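Local coordinates for uncharacterized protein VPA0106 (Vibrio parahaemolyticus, PDB 3U07) that is of unknown function but combines DUF1254 and DUF1214 family regions in one chain whose signal sequence suggests export from the cytoplasm, at residues I110-D115 / G308-E313; H118-A123 / L284-T289; I385-N390 / L401-K406; K318-S323 / P407-M412. The protein carries 2 engineered substitutions. All coordinates share one frame; numbering follows the deposited sequence.

Interaction 1. Residues I110-D115 / G308-E313; sequences ILHTMD and GLPPIE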
loop_
_atom_site.group_PDB
_atom_site.type_symbol
_atom_site.label_atom_id
_atom_site.label_comp_id
_atom_site.label_asym_id
_atom_site.label_seq_id
_atom_site.Cartn_x
_atom_site.Cartn_y
_atom_site.Cartn_z
ATOM N N ILE A 110 -12.030 -2.631 -0.867
ATOM C CA ILE A 110 -11.109 -2.380 -1.960
ATOM C C ILE A 110 -10.236 -3.594 -2.245
ATOM O O ILE A 110 -9.797 -4.285 -1.323
ATOM C CB ILE A 110 -10.201 -1.157 -1.650
ATOM C CG1 ILE A 110 -9.299 -0.854 -2.847
ATOM C CG2 ILE A 110 -9.376 -1.422 -0.390
ATOM C CD1 ILE A 110 -8.668 0.512 -2.789
ATOM N N LEU A 111 -10.042 -3.878 -3.531
ATOM C CA LEU A 111 -9.166 -4.966 -3.965
ATOM C C LEU A 111 -8.003 -4.190 -4.583
ATOM O O LEU A 111 -8.171 -3.485 -5.577
ATOM C CB LEU A 111 -9.846 -5.849 -5.012
ATOM C CG LEU A 111 -8.955 -6.858 -5.754
ATOM C CD1 LEU A 111 -8.229 -7.759 -4.762
ATOM C CD2 LEU A 111 -9.820 -7.684 -6.697
ATOM N N HIS A 112 -6.828 -4.307 -3.980
ATOM C CA HIS A 112 -5.659 -3.568 -4.437
ATOM C C HIS A 112 -4.511 -4.493 -4.836
ATOM O O HIS A 112 -4.069 -5.316 -4.038
ATOM C CB HIS A 112 -5.223 -2.630 -3.307
ATOM C CG HIS A 112 -3.974 -1.861 -3.590
ATOM N ND1 HIS A 112 -3.072 -1.527 -2.600
ATOM C CD2 HIS A 112 -3.480 -1.342 -4.737
ATOM C CE1 HIS A 112 -2.076 -0.840 -3.127
ATOM N NE2 HIS A 112 -2.300 -0.714 -4.425
ATOM N N THR A 113 -4.028 -4.356 -6.069
ATOM C CA THR A 113 -2.927 -5.185 -6.541
ATOM C C THR A 113 -1.802 -4.320 -7.070
ATOM O O THR A 113 -2.041 -3.256 -7.637
ATOM C CB THR A 113 -3.369 -6.163 -7.672
ATOM O OG1 THR A 113 -3.968 -5.421 -8.743
ATOM C CG2 THR A 113 -4.373 -7.190 -7.146
HETATM N N MSE A 114 -0.571 -4.784 -6.876
HETATM C CA MSE A 114 0.606 -4.057 -7.338
HETATM C C MSE A 114 1.592 -5.040 -7.941
HETATM O O MSE A 114 1.660 -6.194 -7.514
HETATM C CB MSE A 114 1.263 -3.314 -6.167
HETATM C CG MSE A 114 0.380 -2.214 -5.583
HETATM SE SE MSE A 114 1.231 -1.246 -4.129
HETATM C CE MSE A 114 0.933 -2.601 -2.789
ATOM N N ASP A 115 2.346 -4.596 -8.937
ATOM C CA ASP A 115 3.313 -5.480 -9.557
ATOM C C ASP A 115 4.677 -5.346 -8.894
ATOM O O ASP A 115 4.869 -4.507 -7.999
ATOM C CB ASP A 115 3.414 -5.230 -11.070
ATOM C CG ASP A 115 3.876 -3.825 -11.427
ATOM O OD1 ASP A 115 4.714 -3.245 -10.699
ATOM O OD2 ASP A 115 3.412 -3.307 -12.468
ATOM N N GLY A 308 2.013 1.072 -0.535
ATOM C CA GLY A 308 0.954 2.018 -0.245
ATOM C C GLY A 308 -0.005 2.270 -1.397
ATOM O O GLY A 308 0.361 2.199 -2.575
ATOM N N LEU A 309 -1.252 2.554 -1.040
ATOM C CA LEU A 309 -2.303 2.848 -2.011
ATOM C C LEU A 309 -2.093 4.222 -2.634
ATOM O O LEU A 309 -1.517 5.112 -2.009
ATOM C CB LEU A 309 -3.673 2.860 -1.326
ATOM C CG LEU A 309 -4.438 1.561 -1.087
ATOM C CD1 LEU A 309 -5.558 1.807 -0.091
ATOM C CD2 LEU A 309 -5.008 1.051 -2.411
ATOM N N PRO A 310 -2.533 4.401 -3.889
ATOM C CA PRO A 310 -2.383 5.707 -4.534
ATOM C C PRO A 310 -3.230 6.646 -3.663
ATOM O O PRO A 310 -4.280 6.250 -3.160
ATOM C CB PRO A 310 -2.998 5.480 -5.911
ATOM C CG PRO A 310 -2.650 4.024 -6.180
ATOM C CD PRO A 310 -2.980 3.378 -4.853
ATOM N N PRO A 311 -2.793 7.897 -3.478
ATOM C CA PRO A 311 -3.552 8.838 -2.645
ATOM C C PRO A 311 -5.043 9.048 -2.919
ATOM O O PRO A 311 -5.784 9.405 -2.004
ATOM C CB PRO A 311 -2.742 10.129 -2.762
ATOM C CG PRO A 311 -2.075 9.999 -4.096
ATOM C CD PRO A 311 -1.637 8.563 -4.100
ATOM N N ILE A 312 -5.491 8.826 -4.152
ATOM C CA ILE A 312 -6.903 9.012 -4.481
ATOM C C ILE A 312 -7.774 7.963 -3.791
ATOM O O ILE A 312 -8.965 8.178 -3.577
ATOM C CB ILE A 312 -7.142 8.962 -6.017
ATOM C CG1 ILE A 312 -8.583 9.379 -6.338
ATOM C CG2 ILE A 312 -6.864 7.562 -6.548
ATOM C CD1 ILE A 312 -8.851 9.565 -7.827
ATOM N N GLU A 313 -7.176 6.830 -3.434
ATOM C CA GLU A 313 -7.913 5.769 -2.758
ATOM C C GLU A 313 -7.776 5.956 -1.253
ATOM O O GLU A 313 -8.723 5.734 -0.497
ATOM C CB GLU A 313 -7.359 4.392 -3.129
ATOM C CG GLU A 313 -7.333 4.078 -4.617
ATOM C CD GLU A 313 -8.711 4.098 -5.250
ATOM O OE1 GLU A 313 -9.711 3.941 -4.519
ATOM O OE2 GLU A 313 -8.792 4.256 -6.484
#
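A loop packs here on one face of the antiparallel sheet that includes strand 109-115: Ile110, His112 and Met114 point from that strand toward residues 308-313, and Leu309 meets the first two of them. The CD2 methyl of Leu309 lies over one face of the His112 imidazole in a CH-pi contact, 3.3 Å from the ring centroid and 17° off its normal, displaced to the rim where His112 ND1 is 3.2 Å from Leu309 CD2. With CG anti to its backbone nitrogen (chi1 176°), His112 extends its ring from the strand to lie under this methyl, and a hydrogen bond between His112 NE2 and Thr120 OG1 probably restrains the ring's rotation. The same Leu309 CD2 meets CD1 of Ile110 tip to tip at 3.7 Å. Glu313 CB also approaches Ile110 CD1, at 4.1 Å, while the Glu313 carboxylate turns to a salt bridge with Arg127. At the other end, the selenium of Met114 stands 3.9 Å from Gly308 O. The two segments thus meet mainly by apolar and CH-pi packing, as where a loop covers a sheet through alternate residues of one strand.

Interaction 2. Residues H118-A123 / L284-T289; sequences HYTNAA and LGTRDT
Direct hydrogen bonding between Thr120 and Gly285 ties the start of strand 120-125 to the turn before helix 287-290. The amide N of Thr120 donates a hydrogen bond to Gly285 O at 2.9 Å, with 160° at the hydrogen and the donor tilted from the carbonyl plane. Thr120 O is engaged in two other ways: CA of Thr286 approaches it at 3.4 Å in a weak CA-H...O contact, and a water links it to the helix start, donating to Thr120 O at 2.7 Å and accepting from Arg287 N at 2.9 Å. A second water joins His118 O to the amide of Gly285.

Side-chain packing centres on Arg287 and Tyr119. Arg287 CG rests over one face of Tyr119 in a CH-pi contact, 3.6 Å from the ring centroid. From there the extended chain (chi3 -179°) carries the guanidinium to the ring rim, where one of its faces lies over Tyr119 CD1. The two planes are 40° apart, a tilted overlap and not a parallel stack, and Arg287 NH1 comes 3.1 Å from Tyr119 CE1. Salt bridges to Asp232 and Asp115 hold the guanidinium; the Tyr119 hydroxyl bonds to Arg295.

Capping organises the helix start: Thr286 and Thr289 form a capping box, with Thr286 N donating to Thr289 OG1 at 3.3 Å and weak bonds from Asp288 N and Thr289 N to Thr286 OG1. The chemistry implies a backbone and water-mediated seam beside substantial Tyr119-Arg287 packing, with an arginine whose positive charge is probably offset by Asp232 and Asp115.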
loop_
_atom_site.group_PDB
_atom_site.type_symbol
_atom_site.label_atom_id
_atom_site.label_comp_id
_atom_site.label_asym_id
_atom_site.label_seq_id
_atom_site.Cartn_x
_atom_site.Cartn_y
_atom_site.Cartn_z
ATOM N N HIS A 118 6.621 -2.115 -8.260
ATOM C CA HIS A 118 5.953 -1.274 -7.263
ATOM C C HIS A 118 4.936 -0.294 -7.846
ATOM O O HIS A 118 4.801 0.836 -7.377
ATOM C CB HIS A 118 6.969 -0.530 -6.380
ATOM C CG HIS A 118 6.411 -0.121 -5.046
ATOM N ND1 HIS A 118 6.037 1.174 -4.758
ATOM C CD2 HIS A 118 6.137 -0.848 -3.936
ATOM C CE1 HIS A 118 5.555 1.226 -3.526
ATOM N NE2 HIS A 118 5.603 0.013 -3.008
ATOM N N TYR A 119 4.225 -0.744 -8.880
ATOM C CA TYR A 119 3.169 0.052 -9.506
ATOM C C TYR A 119 1.827 -0.574 -9.163
ATOM O O TYR A 119 1.668 -1.794 -9.249
ATOM C CB TYR A 119 3.262 0.052 -11.034
ATOM C CG TYR A 119 4.390 0.847 -11.615
ATOM C CD1 TYR A 119 5.560 0.223 -12.036
ATOM C CD2 TYR A 119 4.284 2.228 -11.760
ATOM C CE1 TYR A 119 6.599 0.952 -12.588
ATOM C CE2 TYR A 119 5.319 2.969 -12.313
ATOM C CZ TYR A 119 6.474 2.323 -12.724
ATOM O OH TYR A 119 7.509 3.046 -13.265
ATOM N N THR A 120 0.864 0.249 -8.765
ATOM C CA THR A 120 -0.468 -0.271 -8.492
ATOM C C THR A 120 -1.048 -0.564 -9.890
ATOM O O THR A 120 -0.962 0.280 -10.785
ATOM C CB THR A 120 -1.340 0.780 -7.765
ATOM O OG1 THR A 120 -0.997 0.802 -6.370
ATOM C CG2 THR A 120 -2.819 0.459 -7.925
ATOM N N ASN A 121 -1.579 -1.765 -10.101
ATOM C CA ASN A 121 -2.152 -2.086 -11.409
ATOM C C ASN A 121 -3.645 -2.374 -11.346
ATOM O O ASN A 121 -4.277 -2.669 -12.356
ATOM C CB ASN A 121 -1.403 -3.247 -12.095
ATOM C CG ASN A 121 -1.251 -4.483 -11.213
ATOM O OD1 ASN A 121 -1.964 -4.671 -10.227
ATOM N ND2 ASN A 121 -0.319 -5.351 -11.595
ATOM N N ALA A 122 -4.208 -2.282 -10.149
ATOM C CA ALA A 122 -5.639 -2.471 -9.980
ATOM C C ALA A 122 -6.086 -1.976 -8.614
ATOM O O ALA A 122 -5.413 -2.196 -7.603
ATOM C CB ALA A 122 -6.018 -3.932 -10.157
ATOM N N ALA A 123 -7.220 -1.289 -8.600
ATOM C CA ALA A 123 -7.795 -0.777 -7.365
ATOM C C ALA A 123 -9.306 -0.766 -7.551
ATOM O O ALA A 123 -9.893 0.272 -7.848
ATOM C CB ALA A 123 -7.288 0.638 -7.082
ATOM N N LEU A 284 3.224 7.292 -5.143
ATOM C CA LEU A 284 2.425 6.082 -5.243
ATOM C C LEU A 284 1.440 6.228 -6.384
ATOM O O LEU A 284 0.658 7.173 -6.420
ATOM C CB LEU A 284 1.685 5.850 -3.921
ATOM C CG LEU A 284 2.579 5.726 -2.679
ATOM C CD1 LEU A 284 1.724 5.705 -1.420
ATOM C CD2 LEU A 284 3.415 4.446 -2.774
ATOM N N GLY A 285 1.475 5.287 -7.321
ATOM C CA GLY A 285 0.572 5.375 -8.452
ATOM C C GLY A 285 0.628 4.177 -9.385
ATOM O O GLY A 285 1.081 3.091 -9.011
ATOM N N THR A 286 0.172 4.391 -10.612
ATOM C CA THR A 286 0.123 3.344 -11.622
ATOM C C THR A 286 1.148 3.635 -12.701
ATOM O O THR A 286 1.776 4.697 -12.709
ATOM C CB THR A 286 -1.252 3.328 -12.302
ATOM O OG1 THR A 286 -1.387 4.513 -13.102
ATOM C CG2 THR A 286 -2.374 3.311 -11.258
ATOM N N ARG A 287 1.333 2.697 -13.625
ATOM C CA ARG A 287 2.277 2.947 -14.721
ATOM C C ARG A 287 1.703 4.070 -15.603
ATOM O O ARG A 287 2.477 4.779 -16.268
ATOM C CB ARG A 287 2.473 1.692 -15.568
ATOM C CG ARG A 287 3.281 0.626 -14.838
ATOM C CD ARG A 287 3.596 -0.606 -15.669
ATOM N NE ARG A 287 4.341 -1.591 -14.887
ATOM C CZ ARG A 287 5.657 -1.571 -14.681
ATOM N NH1 ARG A 287 6.411 -0.611 -15.205
ATOM N NH2 ARG A 287 6.217 -2.518 -13.943
ATOM N N ASP A 288 0.400 4.273 -15.619
ATOM C CA ASP A 288 -0.028 5.351 -16.477
ATOM C C ASP A 288 0.339 6.731 -15.935
ATOM O O ASP A 288 0.488 7.684 -16.694
ATOM C CB ASP A 288 -1.503 5.255 -16.704
ATOM C CG ASP A 288 -1.834 4.484 -17.957
ATOM O OD1 ASP A 288 -1.274 4.829 -19.017
ATOM O OD2 ASP A 288 -2.672 3.558 -17.892
ATOM N N THR A 289 0.461 6.842 -14.617
ATOM C CA THR A 289 0.769 8.140 -14.018
ATOM C C THR A 289 2.209 8.264 -13.562
ATOM O O THR A 289 2.714 9.365 -13.419
ATOM C CB THR A 289 -0.149 8.449 -12.808
ATOM O OG1 THR A 289 -0.012 7.415 -11.827
ATOM C CG2 THR A 289 -1.604 8.549 -13.243
HETATM O O HOH W 1 3.199 3.111 -6.611
HETATM O O HOH W 2 0.016 0.185 -13.268
#

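Interaction 3. Residues I385-N390 / L401-K406; sequences IYMSAN and LPVPEK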
loop_
_atom_site.group_PDB
_atom_site.type_symbol
_atom_site.label_atom_id
_atom_site.label_comp_id
_atom_site.label_asym_id
_atom_site.label_seq_id
_atom_site.Cartn_x
_atom_site.Cartn_y
_atom_site.Cartn_z
ATOM N N ILE A 385 -13.127 16.653 18.512
ATOM C CA ILE A 385 -12.662 15.465 19.210
ATOM C C ILE A 385 -11.977 15.885 20.510
ATOM O O ILE A 385 -11.061 16.710 20.500
ATOM C CB ILE A 385 -11.652 14.661 18.355
ATOM C CG1 ILE A 385 -12.344 14.126 17.094
ATOM C CG2 ILE A 385 -11.053 13.525 19.192
ATOM C CD1 ILE A 385 -11.427 13.351 16.169
ATOM N N TYR A 386 -12.431 15.329 21.628
ATOM C CA TYR A 386 -11.831 15.641 22.922
ATOM C C TYR A 386 -11.046 14.405 23.339
ATOM O O TYR A 386 -11.572 13.294 23.306
ATOM C CB TYR A 386 -12.909 15.983 23.957
ATOM C CG TYR A 386 -12.343 16.483 25.268
ATOM C CD1 TYR A 386 -11.810 15.594 26.204
ATOM C CD2 TYR A 386 -12.304 17.846 25.562
ATOM C CE1 TYR A 386 -11.250 16.049 27.402
ATOM C CE2 TYR A 386 -11.743 18.313 26.757
ATOM C CZ TYR A 386 -11.219 17.410 27.672
ATOM O OH TYR A 386 -10.662 17.863 28.850
HETATM N N MSE A 387 -9.784 14.602 23.717
HETATM C CA MSE A 387 -8.905 13.500 24.102
HETATM C C MSE A 387 -8.357 13.577 25.519
HETATM O O MSE A 387 -7.893 14.626 25.960
HETATM C CB MSE A 387 -7.717 13.420 23.133
HETATM C CG MSE A 387 -8.090 13.125 21.683
HETATM SE SE MSE A 387 -6.663 13.557 20.456
HETATM C CE MSE A 387 -7.072 15.429 20.287
ATOM N N SER A 388 -8.393 12.445 26.213
ATOM C CA SER A 388 -7.886 12.354 27.575
ATOM C C SER A 388 -7.648 10.902 27.974
ATOM O O SER A 388 -8.142 9.979 27.324
ATOM C CB SER A 388 -8.875 12.982 28.560
ATOM O OG SER A 388 -8.447 12.776 29.896
ATOM N N ALA A 389 -6.870 10.712 29.036
ATOM C CA ALA A 389 -6.585 9.379 29.552
ATOM C C ALA A 389 -7.701 9.068 30.552
ATOM O O ALA A 389 -7.897 7.921 30.960
ATOM C CB ALA A 389 -5.227 9.355 30.243
ATOM N N ASN A 390 -8.432 10.108 30.935
ATOM C CA ASN A 390 -9.541 9.964 31.865
ATOM C C ASN A 390 -10.810 9.649 31.084
ATOM O O ASN A 390 -11.493 10.551 30.598
ATOM C CB ASN A 390 -9.740 11.249 32.668
ATOM C CG ASN A 390 -10.985 11.206 33.528
ATOM O OD1 ASN A 390 -11.324 10.165 34.093
ATOM N ND2 ASN A 390 -11.666 12.338 33.644
ATOM N N LEU A 401 -12.244 10.606 22.461
ATOM C CA LEU A 401 -11.250 9.660 21.984
ATOM C C LEU A 401 -10.199 9.452 23.062
ATOM O O LEU A 401 -9.462 10.376 23.410
ATOM C CB LEU A 401 -10.597 10.169 20.688
ATOM C CG LEU A 401 -9.490 9.318 20.056
ATOM C CD1 LEU A 401 -9.903 7.848 19.988
ATOM C CD2 LEU A 401 -9.188 9.855 18.661
ATOM N N PRO A 402 -10.137 8.233 23.627
ATOM C CA PRO A 402 -9.175 7.887 24.673
ATOM C C PRO A 402 -7.755 8.091 24.166
ATOM O O PRO A 402 -7.475 7.898 22.986
ATOM C CB PRO A 402 -9.475 6.413 24.947
ATOM C CG PRO A 402 -10.933 6.308 24.659
ATOM C CD PRO A 402 -11.050 7.103 23.376
ATOM N N VAL A 403 -6.867 8.482 25.067
ATOM C CA VAL A 403 -5.475 8.694 24.730
ATOM C C VAL A 403 -4.698 8.108 25.909
ATOM O O VAL A 403 -5.117 8.239 27.056
ATOM C CB VAL A 403 -5.220 10.207 24.506
ATOM C CG1 VAL A 403 -4.004 10.678 25.266
ATOM C CG2 VAL A 403 -5.074 10.467 23.008
ATOM N N PRO A 404 -3.567 7.432 25.641
ATOM C CA PRO A 404 -2.758 6.817 26.699
ATOM C C PRO A 404 -1.948 7.754 27.586
ATOM O O PRO A 404 -1.677 8.896 27.222
ATOM C CB PRO A 404 -1.865 5.866 25.920
ATOM C CG PRO A 404 -1.570 6.657 24.694
ATOM C CD PRO A 404 -2.931 7.238 24.326
ATOM N N GLU A 405 -1.563 7.238 28.752
ATOM C CA GLU A 405 -0.764 7.973 29.732
ATOM C C GLU A 405 0.709 7.950 29.321
ATOM O O GLU A 405 1.588 7.688 30.142
ATOM C CB GLU A 405 -0.896 7.327 31.114
ATOM C CG GLU A 405 -2.309 7.289 31.666
ATOM C CD GLU A 405 -2.556 8.349 32.717
ATOM O OE1 GLU A 405 -2.416 9.549 32.402
ATOM O OE2 GLU A 405 -2.889 7.979 33.864
ATOM N N LYS A 406 0.970 8.225 28.049
ATOM C CA LYS A 406 2.329 8.230 27.521
ATOM C C LYS A 406 2.366 8.980 26.196
ATOM O O LYS A 406 1.333 9.414 25.697
ATOM C CB LYS A 406 2.803 6.791 27.305
ATOM C CG LYS A 406 1.846 5.938 26.481
ATOM C CD LYS A 406 2.533 4.687 25.945
ATOM C CE LYS A 406 1.547 3.779 25.218
ATOM N NZ LYS A 406 2.213 2.571 24.656
#
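Leu401 turns CG anti to its backbone nitrogen (chi1 178°), while Ile385 has CG1 beside the backbone nitrogen (chi1 -64°), which leaves CG2 anti to it; the two side chains lie side by side, pointing the same way, with Ile385 CG2 3.7 Å from Leu401 CB. They belong to a parallel pairing at the margin of a mixed sheet, where the short, weakly bonded strand 400-402 runs beside strand 382-388. Met387 also lies alongside Leu401, its CG 4.0 Å from Leu401 CB, before the chain bends at its last torsion and the selenium end leads away.

The backbone bonds differ in quality along the pairing. Leu401 N donates to Tyr386 O at 2.9 Å in a nearly straight bond that comes almost along the C=O axis. Two residues on, Val403 N reaches Ser388 O at 3.0 Å, but from above the carbonyl, 53° out of its plane. CA-H...O contacts supplement these bonds, among them Met387 CA to Leu401 O at 3.2 Å and Ala389 CA to Val403 O at 3.1 Å.

Ser388 forms an ST turn: its OG accepts from Asn390 N and is also hydrogen-bonded to Asp334, so Ser388 OG has two partners. Tyr386, on the same side of the strand as Ser388, bonds to that aspartate through its hydroxyl. On the other segment, Glu405 bends at chi2 and folds back over Ala389, setting its OE1 3.5 Å from Ala389 CB.

Interaction 4. Residues K318-S323 / P407-M412; sequences KSDFDS and PFYAIM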
loop_
_atom_site.group_PDB
_atom_site.type_symbol
_atom_site.label_atom_id
_atom_site.label_comp_id
_atom_site.label_asym_id
_atom_site.label_seq_id
_atom_site.Cartn_x
_atom_site.Cartn_y
_atom_site.Cartn_z
ATOM N N LYS A 318 -0.046 12.480 9.775
ATOM C CA LYS A 318 0.396 12.073 11.096
ATOM C C LYS A 318 0.748 13.309 11.915
ATOM O O LYS A 318 1.310 14.279 11.400
ATOM C CB LYS A 318 1.611 11.146 11.000
ATOM C CG LYS A 318 2.312 10.930 12.334
ATOM C CD LYS A 318 3.446 9.919 12.253
ATOM C CE LYS A 318 4.288 9.969 13.524
ATOM N NZ LYS A 318 5.090 8.731 13.758
ATOM N N SER A 319 0.385 13.274 13.191
ATOM C CA SER A 319 0.671 14.372 14.097
ATOM C C SER A 319 1.269 13.792 15.369
ATOM O O SER A 319 0.664 12.938 16.023
ATOM C CB SER A 319 -0.603 15.149 14.421
ATOM O OG SER A 319 -0.368 16.068 15.473
ATOM N N ASP A 320 2.466 14.257 15.704
ATOM C CA ASP A 320 3.189 13.788 16.882
ATOM C C ASP A 320 3.275 14.868 17.968
ATOM O O ASP A 320 3.598 14.572 19.121
ATOM C CB ASP A 320 4.605 13.378 16.465
ATOM C CG ASP A 320 5.078 12.110 17.149
ATOM O OD1 ASP A 320 4.343 11.571 17.998
ATOM O OD2 ASP A 320 6.191 11.651 16.830
ATOM N N PHE A 321 2.977 16.111 17.597
ATOM C CA PHE A 321 3.048 17.237 18.533
ATOM C C PHE A 321 1.763 18.061 18.608
ATOM O O PHE A 321 0.910 17.979 17.717
ATOM C CB PHE A 321 4.196 18.171 18.130
ATOM C CG PHE A 321 5.530 17.487 18.027
ATOM C CD1 PHE A 321 5.866 16.747 16.894
ATOM C CD2 PHE A 321 6.435 17.546 19.082
ATOM C CE1 PHE A 321 7.084 16.073 16.814
ATOM C CE2 PHE A 321 7.656 16.878 19.017
ATOM C CZ PHE A 321 7.980 16.138 17.879
ATOM N N ASP A 322 1.623 18.853 19.671
ATOM C CA ASP A 322 0.452 19.710 19.811
ATOM C C ASP A 322 0.692 21.018 19.050
ATOM O O ASP A 322 1.731 21.187 18.412
ATOM C CB ASP A 322 0.119 19.992 21.288
ATOM C CG ASP A 322 1.233 20.710 22.032
ATOM O OD1 ASP A 322 1.960 21.524 21.426
ATOM O OD2 ASP A 322 1.358 20.474 23.249
ATOM N N SER A 323 -0.259 21.943 19.126
ATOM C CA SER A 323 -0.168 23.201 18.389
ATOM C C SER A 323 0.953 24.153 18.770
ATOM O O SER A 323 1.213 25.122 18.056
ATOM C CB SER A 323 -1.502 23.949 18.468
ATOM O OG SER A 323 -1.811 24.301 19.805
ATOM N N PRO A 407 3.563 9.163 25.620
ATOM C CA PRO A 407 3.621 9.873 24.341
ATOM C C PRO A 407 2.825 9.088 23.299
ATOM O O PRO A 407 2.899 7.860 23.246
ATOM C CB PRO A 407 5.115 9.899 24.034
ATOM C CG PRO A 407 5.728 9.989 25.404
ATOM C CD PRO A 407 4.916 8.965 26.172
ATOM N N PHE A 408 2.060 9.798 22.479
ATOM C CA PHE A 408 1.252 9.160 21.451
ATOM C C PHE A 408 1.247 10.017 20.200
ATOM O O PHE A 408 1.691 11.167 20.216
ATOM C CB PHE A 408 -0.187 8.990 21.948
ATOM C CG PHE A 408 -0.929 10.297 22.145
ATOM C CD1 PHE A 408 -1.665 10.861 21.105
ATOM C CD2 PHE A 408 -0.885 10.962 23.373
ATOM C CE1 PHE A 408 -2.352 12.066 21.283
ATOM C CE2 PHE A 408 -1.567 12.165 23.563
ATOM C CZ PHE A 408 -2.302 12.719 22.517
ATOM N N TYR A 409 0.776 9.441 19.101
ATOM C CA TYR A 409 0.650 10.195 17.869
ATOM C C TYR A 409 -0.693 9.829 17.269
ATOM O O TYR A 409 -1.271 8.791 17.598
ATOM C CB TYR A 409 1.789 9.908 16.884
ATOM C CG TYR A 409 1.959 8.467 16.463
ATOM C CD1 TYR A 409 2.688 7.574 17.247
ATOM C CD2 TYR A 409 1.429 8.007 15.254
ATOM C CE1 TYR A 409 2.892 6.260 16.835
ATOM C CE2 TYR A 409 1.622 6.693 14.832
ATOM C CZ TYR A 409 2.357 5.826 15.628
ATOM O OH TYR A 409 2.558 4.526 15.227
ATOM N N ALA A 410 -1.205 10.697 16.411
ATOM C CA ALA A 410 -2.491 10.458 15.789
ATOM C C ALA A 410 -2.316 10.362 14.287
ATOM O O ALA A 410 -1.576 11.142 13.694
ATOM C CB ALA A 410 -3.462 11.596 16.136
ATOM N N ILE A 411 -2.989 9.385 13.686
ATOM C CA ILE A 411 -2.941 9.187 12.242
ATOM C C ILE A 411 -4.327 9.449 11.666
ATOM O O ILE A 411 -5.292 8.786 12.042
ATOM C CB ILE A 411 -2.557 7.739 11.868
ATOM C CG1 ILE A 411 -1.096 7.459 12.233
ATOM C CG2 ILE A 411 -2.819 7.509 10.379
ATOM C CD1 ILE A 411 -0.084 8.249 11.426
HETATM N N MSE A 412 -4.434 10.421 10.767
HETATM C CA MSE A 412 -5.717 10.710 10.144
HETATM C C MSE A 412 -5.711 10.062 8.755
HETATM O O MSE A 412 -4.746 10.191 7.999
HETATM C CB MSE A 412 -5.940 12.219 10.027
HETATM C CG MSE A 412 -7.368 12.597 9.641
HETATM SE SE MSE A 412 -7.747 14.498 9.843
HETATM C CE MSE A 412 -6.998 14.726 11.597
#
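The Tyr409 ring carries Lys318 over one of its faces. The ammonium NZ stands 4.0 Å from the centroid and 11° off the normal, over the ring centre, in a cation-pi contact. Asp320 comes to the ring obliquely, its carboxylate plane turned 80° from that of the ring and its OD1 3.2 Å from Tyr409 CB. The ring of Tyr353 meets Tyr409 nearly parallel, and the Tyr409 hydroxyl is hydrogen-bonded to Thr77.

Torsions explain the overlap. Tyr409 sets CG between its backbone nitrogen and carbonyl carbon (chi1 58°), which places the ring where the lysine can reach it, while the extended Lys318 chain reaches over to strand 408-417, setting NZ above the ring. On the way its aliphatic part is pressed against Ile411: Lys318 CB lies 3.4 Å from Ile411 CD1, tighter than usual van der Waals contact, and CG of the lysine is 3.7 Å from the same methyl.

Beneath these side chains, Ser319 and Ala410 make an antiparallel hydrogen-bonded pair. Ser319 N donates to Ala410 O at 2.9 Å, and Ala410 N returns a bond to Ser319 O, also at 2.9 Å. Lys318 and Ile411 form the adjoining non-hydrogen-bonded pair. Asp320, just past the strand, has its OD1 held by a salt bridge to Lys327 and a hydrogen bond from Asn355.

The contact lies at the margin of an antiparallel sheet: strand 315-319 is an outermost strand of the sheet within this chain, paired with strand 408-417, whose other neighbour is strand 347-354.

In the fold
The four contacts fall into two groups. Interactions 1 and 2 have centres about 7 Å apart and share one sheet, with strands 109-115 and 120-125 adjacent, joined by a probable hydrogen bond, His112 NE2 to Thr120 OG1 (2.8 Å), and packing of Met114 CG on Thr120 OG1 (3.4 Å) and Leu284 CD1 against Leu309 O (3.3 Å). Interactions 3 and 4, with centres about 12 Å apart, lie within the DUF1214 range and touch where Val403 CG1 meets Phe408 CE2 at 3.3 Å, strand 400-402 leading into strand 408-417. The groups do not touch: interactions 1 and 4 are about 25 Å apart between centres and about 10 Å between nearest atoms, interactions 2 and 3 about 38 Å between centres.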